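Side-chain contacts in outer membrane protein OMP121 (Bacteroides thetaiotaomicron, PDB 5FQ8), which probably imports bulky nutrients across the bacterial outer membrane as a calcium-binding, TonB-dependent receptor built of a beta-barrel and a plug: residues Q72-S77 with D822-G827; T76-G81 with P971-F976; T954-D959 with G965-N970. All blocks are in the same frame, centred on the assembly; numbering follows the deposited sequence.

Interaction 1 (Q72-S77 with D822-G827)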
# COMPACT_ATOMS: atom_id res chain seq x y z
N GLN B 72 -1.00 -37.12 -16.03
CA GLN B 72 -2.16 -36.32 -16.39
C GLN B 72 -1.72 -34.87 -16.53
O GLN B 72 -1.51 -34.18 -15.54
CB GLN B 72 -3.25 -36.49 -15.34
CG GLN B 72 -4.42 -35.54 -15.44
CD GLN B 72 -5.38 -35.70 -14.27
OE1 GLN B 72 -5.80 -36.80 -13.96
NE2 GLN B 72 -5.70 -34.61 -13.61
N ILE B 73 -1.56 -34.42 -17.76
CA ILE B 73 -1.02 -33.10 -18.05
C ILE B 73 -2.13 -32.25 -18.63
O ILE B 73 -2.81 -32.66 -19.57
CB ILE B 73 0.17 -33.18 -19.01
CG1 ILE B 73 1.33 -33.86 -18.31
CG2 ILE B 73 0.56 -31.80 -19.52
CD1 ILE B 73 2.42 -34.22 -19.24
N SER B 74 -2.33 -31.07 -18.06
CA SER B 74 -3.40 -30.19 -18.50
C SER B 74 -2.98 -28.74 -18.34
O SER B 74 -2.21 -28.40 -17.43
CB SER B 74 -4.69 -30.44 -17.71
OG SER B 74 -5.16 -31.76 -17.86
N SER B 75 -3.48 -27.89 -19.22
CA SER B 75 -3.24 -26.47 -19.12
C SER B 75 -4.38 -25.81 -18.36
O SER B 75 -5.52 -26.26 -18.42
CB SER B 75 -3.14 -25.86 -20.50
OG SER B 75 -4.38 -26.01 -21.17
N THR B 76 -4.05 -24.75 -17.63
CA THR B 76 -5.08 -24.08 -16.85
C THR B 76 -6.07 -23.36 -17.75
O THR B 76 -7.26 -23.34 -17.46
CB THR B 76 -4.47 -23.10 -15.86
OG1 THR B 76 -3.83 -22.01 -16.54
CG2 THR B 76 -3.46 -23.81 -14.97
N SER B 77 -5.60 -22.77 -18.83
CA SER B 77 -6.49 -22.12 -19.77
C SER B 77 -5.71 -21.86 -21.05
O SER B 77 -4.53 -22.18 -21.16
CB SER B 77 -7.08 -20.83 -19.20
OG SER B 77 -6.11 -19.80 -19.14
N ASP B 822 -6.33 -37.18 -27.56
CA ASP B 822 -6.42 -37.27 -26.11
C ASP B 822 -7.83 -37.70 -25.78
O ASP B 822 -8.79 -37.14 -26.31
CB ASP B 822 -6.10 -35.93 -25.45
CG ASP B 822 -5.47 -36.09 -24.10
OD1 ASP B 822 -5.79 -37.08 -23.41
OD2 ASP B 822 -4.66 -35.22 -23.72
N ILE B 823 -7.96 -38.71 -24.93
CA ILE B 823 -9.27 -39.23 -24.58
C ILE B 823 -9.34 -39.41 -23.08
O ILE B 823 -8.66 -40.29 -22.53
CB ILE B 823 -9.59 -40.54 -25.30
CG1 ILE B 823 -9.68 -40.29 -26.79
CG2 ILE B 823 -10.91 -41.07 -24.81
CD1 ILE B 823 -8.42 -40.61 -27.50
N ARG B 824 -10.16 -38.61 -22.43
CA ARG B 824 -10.34 -38.65 -20.98
C ARG B 824 -11.82 -38.71 -20.72
O ARG B 824 -12.57 -37.88 -21.24
CB ARG B 824 -9.72 -37.43 -20.30
CG ARG B 824 -8.40 -36.99 -20.89
CD ARG B 824 -7.76 -35.89 -20.11
NE ARG B 824 -6.48 -35.58 -20.70
CZ ARG B 824 -5.60 -34.74 -20.19
NH1 ARG B 824 -5.87 -34.10 -19.06
NH2 ARG B 824 -4.46 -34.54 -20.81
N GLN B 825 -12.24 -39.69 -19.92
CA GLN B 825 -13.65 -39.99 -19.75
C GLN B 825 -13.96 -40.11 -18.28
O GLN B 825 -13.30 -40.86 -17.56
CB GLN B 825 -14.03 -41.28 -20.48
CG GLN B 825 -13.98 -41.18 -21.98
CD GLN B 825 -15.18 -40.45 -22.55
OE1 GLN B 825 -16.25 -40.42 -21.93
NE2 GLN B 825 -15.01 -39.85 -23.73
N GLY B 826 -14.98 -39.40 -17.85
CA GLY B 826 -15.48 -39.56 -16.50
C GLY B 826 -15.15 -38.38 -15.61
O GLY B 826 -14.17 -37.66 -15.81
N GLY B 827 -15.98 -38.20 -14.59
CA GLY B 827 -15.80 -37.14 -13.64
C GLY B 827 -16.65 -35.93 -13.96
O GLY B 827 -17.42 -35.89 -14.93

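Interaction 2 (T76-G81 with P971-F976). With C8E ((hydroxyethyloxy)tri(ethyloxy)octane), chain O.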
# COMPACT_ATOMS: atom_id res chain seq x y z
N THR B 76 -4.05 -24.75 -17.63
CA THR B 76 -5.08 -24.08 -16.85
C THR B 76 -6.07 -23.36 -17.75
O THR B 76 -7.26 -23.34 -17.46
CB THR B 76 -4.47 -23.10 -15.86
OG1 THR B 76 -3.83 -22.01 -16.54
CG2 THR B 76 -3.46 -23.81 -14.97
N SER B 77 -5.60 -22.77 -18.83
CA SER B 77 -6.49 -22.12 -19.77
C SER B 77 -5.71 -21.86 -21.05
O SER B 77 -4.53 -22.18 -21.16
CB SER B 77 -7.08 -20.83 -19.20
OG SER B 77 -6.11 -19.80 -19.14
N SER B 78 -6.39 -21.25 -22.01
CA SER B 78 -5.77 -20.85 -23.25
C SER B 78 -5.10 -19.49 -23.15
O SER B 78 -4.59 -18.99 -24.15
CB SER B 78 -6.81 -20.83 -24.37
OG SER B 78 -6.94 -22.11 -24.97
N ASP B 79 -5.07 -18.91 -21.99
CA ASP B 79 -4.51 -17.58 -21.87
C ASP B 79 -2.99 -17.68 -21.93
O ASP B 79 -2.41 -18.54 -21.27
CB ASP B 79 -4.94 -16.93 -20.57
CG ASP B 79 -6.43 -16.83 -20.45
OD1 ASP B 79 -6.98 -15.85 -20.99
OD2 ASP B 79 -7.03 -17.72 -19.84
N PRO B 80 -2.33 -16.82 -22.68
CA PRO B 80 -0.89 -16.94 -22.84
C PRO B 80 -0.16 -16.82 -21.52
O PRO B 80 -0.56 -16.06 -20.64
CB PRO B 80 -0.55 -15.78 -23.78
CG PRO B 80 -1.77 -15.59 -24.57
CD PRO B 80 -2.88 -15.81 -23.59
N GLY B 81 0.89 -17.61 -21.38
CA GLY B 81 1.70 -17.58 -20.19
C GLY B 81 1.14 -18.30 -19.00
O GLY B 81 1.74 -18.23 -17.93
N PRO B 971 -12.43 -18.54 -22.89
CA PRO B 971 -12.59 -19.66 -23.82
C PRO B 971 -11.25 -20.24 -24.24
O PRO B 971 -10.27 -19.52 -24.39
CB PRO B 971 -13.31 -19.03 -25.01
CG PRO B 971 -13.96 -17.84 -24.48
CD PRO B 971 -13.12 -17.34 -23.36
N SER B 972 -11.22 -21.56 -24.41
CA SER B 972 -10.01 -22.19 -24.91
C SER B 972 -9.85 -21.92 -26.39
O SER B 972 -10.80 -21.55 -27.09
CB SER B 972 -10.02 -23.69 -24.64
OG SER B 972 -10.81 -24.38 -25.58
N SER B 973 -8.63 -22.07 -26.87
CA SER B 973 -8.35 -21.68 -28.23
C SER B 973 -7.85 -22.86 -29.04
O SER B 973 -7.45 -23.90 -28.51
CB SER B 973 -7.31 -20.55 -28.29
OG SER B 973 -6.06 -21.00 -27.83
N ARG B 974 -7.90 -22.66 -30.35
CA ARG B 974 -7.36 -23.57 -31.35
C ARG B 974 -6.08 -22.96 -31.90
O ARG B 974 -6.10 -21.81 -32.34
CB ARG B 974 -8.39 -23.74 -32.46
CG ARG B 974 -8.46 -25.04 -33.08
CD ARG B 974 -9.09 -24.87 -34.43
NE ARG B 974 -10.46 -24.36 -34.36
CZ ARG B 974 -11.53 -25.13 -34.21
NH1 ARG B 974 -11.38 -26.44 -34.09
NH2 ARG B 974 -12.73 -24.60 -34.17
N ARG B 975 -4.98 -23.69 -31.87
CA ARG B 975 -3.70 -23.12 -32.27
C ARG B 975 -3.10 -23.85 -33.46
O ARG B 975 -3.18 -25.08 -33.56
CB ARG B 975 -2.74 -23.13 -31.09
CG ARG B 975 -3.22 -22.28 -29.95
CD ARG B 975 -2.39 -22.47 -28.72
NE ARG B 975 -2.54 -23.80 -28.12
CZ ARG B 975 -3.52 -24.14 -27.30
NH1 ARG B 975 -4.46 -23.27 -26.98
NH2 ARG B 975 -3.56 -25.37 -26.79
N PHE B 976 -2.48 -23.08 -34.37
CA PHE B 976 -1.92 -23.62 -35.61
C PHE B 976 -0.88 -22.67 -36.18
O PHE B 976 -1.12 -21.47 -36.29
CB PHE B 976 -3.03 -23.87 -36.64
CG PHE B 976 -3.91 -22.68 -36.91
CD1 PHE B 976 -5.05 -22.46 -36.16
CD2 PHE B 976 -3.63 -21.82 -37.95
CE1 PHE B 976 -5.87 -21.38 -36.43
CE2 PHE B 976 -4.45 -20.74 -38.22
CZ PHE B 976 -5.57 -20.52 -37.46
C1 C8E O . -1.32 -28.66 -39.99
C2 C8E O . -2.68 -28.52 -39.31
C3 C8E O . -3.37 -27.22 -39.69
C4 C8E O . -4.71 -27.09 -38.97
C5 C8E O . -5.61 -26.00 -39.54
C6 C8E O . -6.15 -25.10 -38.43
C7 C8E O . -7.00 -23.95 -38.96
C8 C8E O . -8.44 -24.10 -38.50
O9 C8E O . -9.18 -22.95 -38.81

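Interaction 3 (T954-D959 with G965-N970)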
# COMPACT_ATOMS: atom_id res chain seq x y z
N THR B 954 -9.58 -24.05 -15.76
CA THR B 954 -9.79 -23.76 -14.34
C THR B 954 -9.65 -22.28 -14.05
O THR B 954 -9.18 -21.50 -14.87
CB THR B 954 -8.81 -24.51 -13.45
OG1 THR B 954 -9.35 -24.56 -12.13
CG2 THR B 954 -7.48 -23.82 -13.40
N SER B 955 -10.08 -21.91 -12.85
CA SER B 955 -9.82 -20.60 -12.29
C SER B 955 -9.15 -20.72 -10.95
O SER B 955 -9.01 -19.72 -10.25
CB SER B 955 -11.10 -19.79 -12.16
OG SER B 955 -11.50 -19.34 -13.43
N PHE B 956 -8.72 -21.90 -10.59
CA PHE B 956 -8.26 -22.19 -9.25
C PHE B 956 -6.94 -22.92 -9.28
O PHE B 956 -6.63 -23.69 -8.38
CB PHE B 956 -9.35 -22.96 -8.51
CG PHE B 956 -10.70 -22.35 -8.65
CD1 PHE B 956 -11.04 -21.24 -7.91
CD2 PHE B 956 -11.61 -22.84 -9.55
CE1 PHE B 956 -12.26 -20.65 -8.05
CE2 PHE B 956 -12.84 -22.25 -9.70
CZ PHE B 956 -13.17 -21.15 -8.94
N GLY B 957 -6.15 -22.68 -10.30
CA GLY B 957 -4.77 -23.12 -10.29
C GLY B 957 -4.52 -24.47 -10.93
O GLY B 957 -5.42 -25.15 -11.43
N ASN B 958 -3.26 -24.86 -10.91
CA ASN B 958 -2.82 -26.04 -11.61
C ASN B 958 -2.66 -27.24 -10.70
O ASN B 958 -1.98 -28.19 -11.08
CB ASN B 958 -1.50 -25.76 -12.30
CG ASN B 958 -0.37 -25.59 -11.32
OD1 ASN B 958 -0.57 -25.18 -10.20
ND2 ASN B 958 0.83 -25.93 -11.74
N ASP B 959 -3.23 -27.22 -9.50
CA ASP B 959 -3.13 -28.41 -8.68
C ASP B 959 -4.51 -28.89 -8.25
O ASP B 959 -5.47 -28.77 -9.01
CB ASP B 959 -2.23 -28.17 -7.48
CG ASP B 959 -1.57 -29.42 -7.01
OD1 ASP B 959 -2.27 -30.29 -6.48
OD2 ASP B 959 -0.35 -29.58 -7.19
N GLY B 965 -13.33 -26.69 -10.77
CA GLY B 965 -14.06 -26.24 -11.93
C GLY B 965 -13.46 -24.98 -12.50
O GLY B 965 -12.35 -24.59 -12.18
N GLU B 966 -14.24 -24.37 -13.38
CA GLU B 966 -13.87 -23.19 -14.12
C GLU B 966 -14.85 -22.09 -13.76
O GLU B 966 -16.05 -22.33 -13.70
CB GLU B 966 -13.90 -23.45 -15.62
CG GLU B 966 -14.51 -22.32 -16.43
CD GLU B 966 -15.97 -22.54 -16.70
OE1 GLU B 966 -16.42 -23.66 -16.49
OE2 GLU B 966 -16.67 -21.60 -17.10
N TYR B 967 -14.35 -20.88 -13.52
CA TYR B 967 -15.19 -19.80 -13.03
C TYR B 967 -15.25 -18.69 -14.07
O TYR B 967 -14.81 -17.57 -13.83
CB TYR B 967 -14.71 -19.30 -11.67
CG TYR B 967 -15.87 -18.80 -10.86
CD1 TYR B 967 -16.76 -19.68 -10.30
CD2 TYR B 967 -16.11 -17.44 -10.73
CE1 TYR B 967 -17.84 -19.23 -9.59
CE2 TYR B 967 -17.18 -16.99 -10.02
CZ TYR B 967 -18.05 -17.90 -9.46
OH TYR B 967 -19.13 -17.47 -8.75
N THR B 968 -15.89 -19.00 -15.19
CA THR B 968 -15.82 -18.22 -16.42
C THR B 968 -14.38 -17.91 -16.79
O THR B 968 -14.02 -16.78 -17.12
CB THR B 968 -16.65 -16.93 -16.34
OG1 THR B 968 -16.49 -16.32 -15.07
CG2 THR B 968 -18.09 -17.24 -16.56
N ALA B 969 -13.55 -18.94 -16.72
CA ALA B 969 -12.28 -18.91 -17.41
C ALA B 969 -12.49 -18.52 -18.86
O ALA B 969 -13.56 -18.75 -19.43
CB ALA B 969 -11.60 -20.26 -17.33
N ASN B 970 -11.48 -17.92 -19.46
CA ASN B 970 -11.62 -17.49 -20.83
C ASN B 970 -11.75 -18.70 -21.76
O ASN B 970 -11.23 -19.77 -21.47
CB ASN B 970 -10.42 -16.65 -21.23
CG ASN B 970 -10.31 -15.39 -20.43
OD1 ASN B 970 -11.29 -14.73 -20.15
ND2 ASN B 970 -9.09 -15.06 -20.07

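Interaction 1 (Q72-S77 with D822-G827)
Arg824 stretches from the barrel strand toward Ile73 and Ser74 of the plug and lays the edge of its guanidinium against them. With CG anti to its carbonyl carbon and straight from CG to NE, the extended chain spans the 10.7 Å between the axes of 72-75 and 822-825. Arg824 NH2 gives an almost straight bond to Ile73 O (2.8 Å, 170° at the hydrogen), and that oxygen lies in the guanidinium plane. Arg824 NH1 donates to Ser74 OG (2.7 Å) and adds a weak second bond to the Ile73 oxygen. Asp822 holds the same group side-on: Arg824 NE hydrogen-bonds to Asp822 OD1 (3.2 Å) and Arg824 NH2 makes a salt bridge to Asp822 OD2 (3.0 Å), which should keep the group from turning. Gln72 runs past obliquely, its CG 4.2 Å from Arg824 NH1 and its amide plane 42° from the guanidinium. Arg908 forms a second salt bridge with Asp822, so two arginines share this carboxylate. Residues 72-75 run at 100° to residues 822-825; strand 71-75 pairs with strand 84-88 in the plug, and strand 815-825 sits in the barrel wall between strands 802-812 and 899-915.

Interaction 2 (T76-G81 with P971-F976)
Pro971 meets Ser78 through its carbonyl alone, with Pro971 O 3.7 Å from Ser78 CB, while its ring turns off toward Val188. At Ser972 the backbone runs beside Ser78 OG, and the hydroxyl of Ser972 is hydrogen-bonded to Asp950. Ser973 N gives a hydrogen bond to Ser78 OG (2.5 Å, short for an N-H...O bond, so the length is not to be pressed), with 143° at the hydrogen. Its own OG stands between the backbone N and the carbonyl carbon (chi1 66°), on the side of Ser78, with Ser973 OG and Ser78 OG 3.2 Å apart. Arg975 then comes back over the strand: a bend at chi3 turns NH1 toward Ser973 OG, to which it gives a weak bond, and brings the guanidinium edge to Ser78 OG. The plug serine is therefore hemmed in by a backbone N-H, a hydroxyl and an arginine edge. Phe976, further on, offers one ring face to the detergent's octyl tail, whose C7 lies over the ring centre, as expected of a barrel's lipid-facing side. The plug loop between strands 71-75 and 84-88 thus sits against residues leading into and forming strand 973-983, which runs between strands 928-941 and 177-188 in the barrel.

Interaction 3 (T954-D959 with G965-N970)
Ser955 OG takes a hydrogen bond from Tyr967 N, 3.2 Å away and 150° at the hydrogen. Its torsion sets this up: with OG anti to the carbonyl carbon (chi1 -75°), the hydroxyl is turned to the incoming backbone. Thr954 OG1 accepts from Phe956 N at 3.1 Å, closing an ST turn, and hydrogen-bonds to the carbonyl of Gly962; Gly965 O, 3.0 Å from Thr954 OG1, competes for the same proton. That Gly965 oxygen also receives a CA-H contact from Thr954 and lies at the rim of the Phe956 ring, close to its plane, with Phe956 CD2 3.2 Å from Gly965 O. The ring is wedged in further by Tyr967, whose CB touches Phe956 CZ at 3.6 Å as the two side chains pass aslant. Ser955 CB packs over one face of the phenyl, offset toward the rim, and Tyr745 meets the ring from elsewhere in the chain. Replacing Phe956 by an alanine is likely to open a gap beside Tyr967 CB and take the ring edge from the Gly965 carbonyl. Ala969 finishes the packing, its CB 3.7 Å from Thr954 O. Across this contact the backbone groups Tyr967 N and Gly965 O are met by hydroxyls and C-H groups, so the loop that turns back on itself is joined here by side chain to backbone and not by strand pairing.

From the N terminus, the first contact met along the chain is interaction 1, which starts on plug strand 71-75 and closes 745 residues later on barrel strand 815-825. Interaction 2 starts from the same plug stretch, sharing Thr76 and Ser77, and closes later still, on strand 973-983, so its loop takes in nearly the whole barrel; the two long loops overlap in staggered fashion. Interaction 3 is a short local closure, 954-959 on 965-970, falling within the span of interaction 2 only and following interaction 1 in series. The three are stitched together: Thr76 O probably bonds to Thr954 N, its CG2 packs on Asn958, and Asp79 OD1 probably bonds to Asn970 ND2. Plug, barrel wall and the loop before the last strand are thereby joined.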